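Local coordinates for protein URE2 (Lodderomyces elongisporus NRRL YB-4239, PDB 4EXJ), which is of unknown function but, as a URE2-like member of the glutathione S-transferase superfamily, probably binds glutathione and may have a role in transcription regulation, at residues I203-E206 and N207-E210; E196-F199 and Q200-A204. One frame throughout, in Å; residues are numbered along the deposited sequence.

Contact 1: residues I203-E206 and N207-E210; sequences IAFE and NVEE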
# COMPACT_ATOMS: atom_id res chain seq x y z
N ILE B 203 -13.20 -13.04 12.86
CA ILE B 203 -14.03 -13.83 11.98
C ILE B 203 -15.41 -14.09 12.62
O ILE B 203 -16.41 -14.25 11.91
CB ILE B 203 -13.33 -15.16 11.59
CG1 ILE B 203 -13.97 -15.76 10.34
CG2 ILE B 203 -13.30 -16.16 12.74
CD1 ILE B 203 -13.61 -15.01 9.07
N ALA B 204 -15.44 -14.08 13.95
CA ALA B 204 -16.66 -14.30 14.72
C ALA B 204 -17.53 -13.04 14.88
O ALA B 204 -18.64 -13.10 15.43
CB ALA B 204 -16.30 -14.86 16.11
N PHE B 205 -17.03 -11.89 14.43
CA PHE B 205 -17.76 -10.63 14.57
C PHE B 205 -19.02 -10.62 13.72
O PHE B 205 -18.96 -10.84 12.50
CB PHE B 205 -16.86 -9.45 14.19
CG PHE B 205 -17.48 -8.11 14.43
CD1 PHE B 205 -17.47 -7.55 15.70
CD2 PHE B 205 -18.06 -7.41 13.40
CE1 PHE B 205 -18.05 -6.31 15.94
CE2 PHE B 205 -18.66 -6.17 13.63
CZ PHE B 205 -18.65 -5.62 14.90
N GLU B 206 -20.16 -10.37 14.36
CA GLU B 206 -21.45 -10.28 13.64
C GLU B 206 -21.57 -11.32 12.54
O GLU B 206 -21.39 -12.51 12.79
CB GLU B 206 -21.71 -8.86 13.14
CG GLU B 206 -21.78 -7.85 14.30
CD GLU B 206 -22.07 -6.43 13.87
OE1 GLU B 206 -22.35 -6.19 12.68
OE2 GLU B 206 -22.04 -5.54 14.75
N ASN B 207 -21.87 -10.89 11.31
CA ASN B 207 -22.06 -11.85 10.22
C ASN B 207 -20.90 -11.89 9.22
O ASN B 207 -21.09 -12.28 8.07
CB ASN B 207 -23.39 -11.62 9.49
CG ASN B 207 -23.50 -10.24 8.90
OD1 ASN B 207 -22.85 -9.30 9.36
ND2 ASN B 207 -24.32 -10.11 7.87
N VAL B 208 -19.71 -11.50 9.69
CA VAL B 208 -18.50 -11.50 8.85
C VAL B 208 -18.26 -12.87 8.22
O VAL B 208 -18.05 -12.95 7.02
CB VAL B 208 -17.26 -11.05 9.65
CG1 VAL B 208 -15.96 -11.35 8.88
CG2 VAL B 208 -17.37 -9.54 9.95
N GLU B 209 -18.32 -13.93 9.02
CA GLU B 209 -18.02 -15.25 8.49
C GLU B 209 -19.03 -15.70 7.44
O GLU B 209 -18.64 -16.21 6.38
CB GLU B 209 -17.89 -16.28 9.60
CG GLU B 209 -17.28 -17.57 9.10
CD GLU B 209 -17.13 -18.58 10.21
OE1 GLU B 209 -18.08 -18.69 11.01
OE2 GLU B 209 -16.08 -19.25 10.26
N GLU B 210 -20.32 -15.49 7.74
CA GLU B 210 -21.39 -15.78 6.80
C GLU B 210 -21.17 -15.07 5.47
O GLU B 210 -21.31 -15.67 4.39
CB GLU B 210 -22.74 -15.36 7.41
CG GLU B 210 -23.93 -15.48 6.48
CD GLU B 210 -25.21 -14.92 7.11
OE1 GLU B 210 -25.32 -14.92 8.35
OE2 GLU B 210 -26.10 -14.48 6.36
O HOH W 1 -19.06 -13.89 11.99
O HOH W 2 -23.92 -7.07 10.75

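Contact 2: residues E196-F199 and Q200-A204; sequences EKWF and QRAIA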
# COMPACT_ATOMS: atom_id res chain seq x y z
N GLU B 196 -3.55 -15.58 16.11
CA GLU B 196 -4.61 -16.59 16.05
C GLU B 196 -5.84 -16.17 16.86
O GLU B 196 -6.97 -16.29 16.39
CB GLU B 196 -4.11 -17.94 16.54
CG GLU B 196 -5.22 -18.99 16.60
CD GLU B 196 -5.62 -19.54 15.23
OE1 GLU B 196 -4.91 -19.28 14.23
OE2 GLU B 196 -6.64 -20.27 15.16
N LYS B 197 -5.61 -15.68 18.07
CA LYS B 197 -6.70 -15.32 18.96
C LYS B 197 -7.48 -14.16 18.34
O LYS B 197 -8.70 -14.15 18.33
CB LYS B 197 -6.13 -14.89 20.31
CG LYS B 197 -7.18 -14.64 21.37
CD LYS B 197 -6.59 -14.78 22.77
CE LYS B 197 -5.45 -13.80 23.00
NZ LYS B 197 -5.93 -12.38 22.98
N TRP B 198 -6.75 -13.20 17.82
CA TRP B 198 -7.37 -12.08 17.15
C TRP B 198 -8.16 -12.53 15.90
O TRP B 198 -9.26 -12.06 15.66
CB TRP B 198 -6.32 -11.03 16.75
CG TRP B 198 -6.88 -10.15 15.66
CD1 TRP B 198 -7.64 -9.03 15.83
CD2 TRP B 198 -6.77 -10.35 14.24
NE1 TRP B 198 -8.02 -8.52 14.59
CE2 TRP B 198 -7.49 -9.31 13.61
CE3 TRP B 198 -6.14 -11.31 13.44
CZ2 TRP B 198 -7.60 -9.20 12.21
CZ3 TRP B 198 -6.23 -11.20 12.03
CH2 TRP B 198 -6.97 -10.15 11.44
N PHE B 199 -7.59 -13.43 15.10
CA PHE B 199 -8.31 -13.87 13.92
C PHE B 199 -9.65 -14.50 14.30
O PHE B 199 -10.69 -14.22 13.69
CB PHE B 199 -7.49 -14.83 13.05
CG PHE B 199 -8.23 -15.29 11.82
CD1 PHE B 199 -8.48 -14.39 10.79
CD2 PHE B 199 -8.72 -16.59 11.72
CE1 PHE B 199 -9.17 -14.79 9.66
CE2 PHE B 199 -9.42 -17.00 10.60
CZ PHE B 199 -9.65 -16.09 9.56
N GLN B 200 -9.63 -15.35 15.31
CA GLN B 200 -10.86 -16.04 15.69
C GLN B 200 -11.92 -15.05 16.17
O GLN B 200 -13.11 -15.21 15.87
CB GLN B 200 -10.56 -17.10 16.77
CG GLN B 200 -9.70 -18.26 16.29
CD GLN B 200 -10.32 -19.05 15.16
OE1 GLN B 200 -11.53 -19.06 14.96
NE2 GLN B 200 -9.48 -19.74 14.40
N ARG B 201 -11.52 -14.02 16.90
CA ARG B 201 -12.50 -13.05 17.36
C ARG B 201 -12.98 -12.17 16.22
O ARG B 201 -14.13 -11.75 16.20
CB ARG B 201 -12.02 -12.22 18.56
CG ARG B 201 -10.99 -11.16 18.29
CD ARG B 201 -10.81 -10.29 19.56
NE ARG B 201 -10.19 -11.07 20.63
CZ ARG B 201 -8.87 -11.17 20.82
NH1 ARG B 201 -8.01 -10.54 20.01
NH2 ARG B 201 -8.41 -11.92 21.81
N ALA B 202 -12.10 -11.89 15.26
CA ALA B 202 -12.51 -11.07 14.13
C ALA B 202 -13.48 -11.77 13.17
O ALA B 202 -14.46 -11.17 12.72
CB ALA B 202 -11.28 -10.55 13.38
N ILE B 203 -13.20 -13.04 12.86
CA ILE B 203 -14.03 -13.83 11.98
C ILE B 203 -15.41 -14.09 12.62
O ILE B 203 -16.41 -14.25 11.91
CB ILE B 203 -13.33 -15.16 11.59
CG1 ILE B 203 -13.97 -15.76 10.34
CG2 ILE B 203 -13.30 -16.16 12.74
CD1 ILE B 203 -13.61 -15.01 9.07
N ALA B 204 -15.44 -14.08 13.95
CA ALA B 204 -16.66 -14.30 14.72
C ALA B 204 -17.53 -13.04 14.88
O ALA B 204 -18.64 -13.10 15.43
CB ALA B 204 -16.30 -14.86 16.11
O HOH W 3 -5.17 -11.09 20.20

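Contact 1: residues I203-E206 and N207-E210
A type II' beta turn from Phe205 to Val208 carries the chain from helix 193-203 into helix 208-213, closed by the bond from Val208 N to Phe205 O. That bond is 3.0 Å long and nearly straight (N-H...O 163°). The two corners together make the turn type II': Glu206 has positive phi with strongly negative psi, and Asn207 follows with negative phi and a small positive psi. Asn207 also fills the N-cap position, although its side chain makes no capping bond. Instead a water lies within hydrogen-bonding distance of both Asn207 OD1, at 2.8 Å, and Glu206 OE1; the other carboxylate oxygen, Glu206 OE2, forms a salt bridge with Lys84. A second water accepts from Glu209 N at 3.1 Å and lies within bonding distance of Ile203 O and Glu206 O. Val208 CG2 meets the edge of the Phe205 ring near its plane, at 4.1 Å from CD2. Ile203 CG1, placed anti to its own N (chi1 -161°), lies 4.0 Å from Glu209 CG. Val208 also packs on Val19 and Leu23 of helix 15-23, in the N-terminal domain, and on Leu169 of helix 163-179.

Contact 2: residues E196-F199 and Q200-A204
Glu196 and Gln200, one helical turn apart, join through both backbone and side chains. Gln200 N donates to Glu196 O at 3.0 Å, and three further i to i+4 bonds continue the ladder: Arg201 N to Lys197 O, Ala202 N to Trp198 O and Ile203 N to Phe199 O. Their N-H...O angles run from 153° to 169°. Outside the ladder the Glu196 and Gln200 side chains lie alongside one another. Gln200 NE2 reaches Glu196 OE2 at 3.0 Å, the acceptor sitting close to the amide plane while the donor comes from above the carboxylate plane, and these planes are 46° apart. Glu196 OE1 makes a salt bridge with Arg176.

Charged ends meet at the next step. Lys197 bends at chi3 and chi4, bringing NZ to the guanidinium edge of Arg201, 2.8 Å from NH2; two donors this close are unfavourable, and their exact placement is doubtful. A water accepting from Lys197 NZ and, at 2.9 Å, from Arg201 NH1 probably eases the pair, as does Asp154 O, which also bonds Arg201 NH1. Lys197 O lies over the centre of one guanidinium face, 3.9 Å above it.

Apolar contacts belong to the inner residues. Ala202 CB sits 3.8 Å above the Trp198 ring, offset toward its rim, while Trp198 NE1 bonds Asp165 OD1. Ile203 CB similarly overlies a face of Phe199, whose CZ lies 4.1 Å from Ile203 CD1. Buried Trp198, Phe199, Ala202 and Ile203 against exposed Lys197 and Gln200 mark an amphipathic helix, its apolar side packed on helix 163-179 in the all-helical C-terminal domain of the glutathione S-transferase fold.

Overall arrangement
Following the chain, contact 2 comes first and closes no loop: residues 196-199 and 200-204 are successive turns of helix 193-203. Contact 1 takes up the chain at Ile203, and closes the short reversal that leads into helix 208-213. The two share Ile203 and Ala204 and follow in chain order, so they are consecutive rather than crossing. Their centres lie about 9 Å apart, and Val208 CG1 packs 4.1 Å from Ala202 O. Both pack on helix 163-179, contact 2 through Trp198 and Phe199, contact 1 through Ile203 and Val208. Contact 1 also reaches helix 15-23, linking this end of the helical domain to the N-terminal domain.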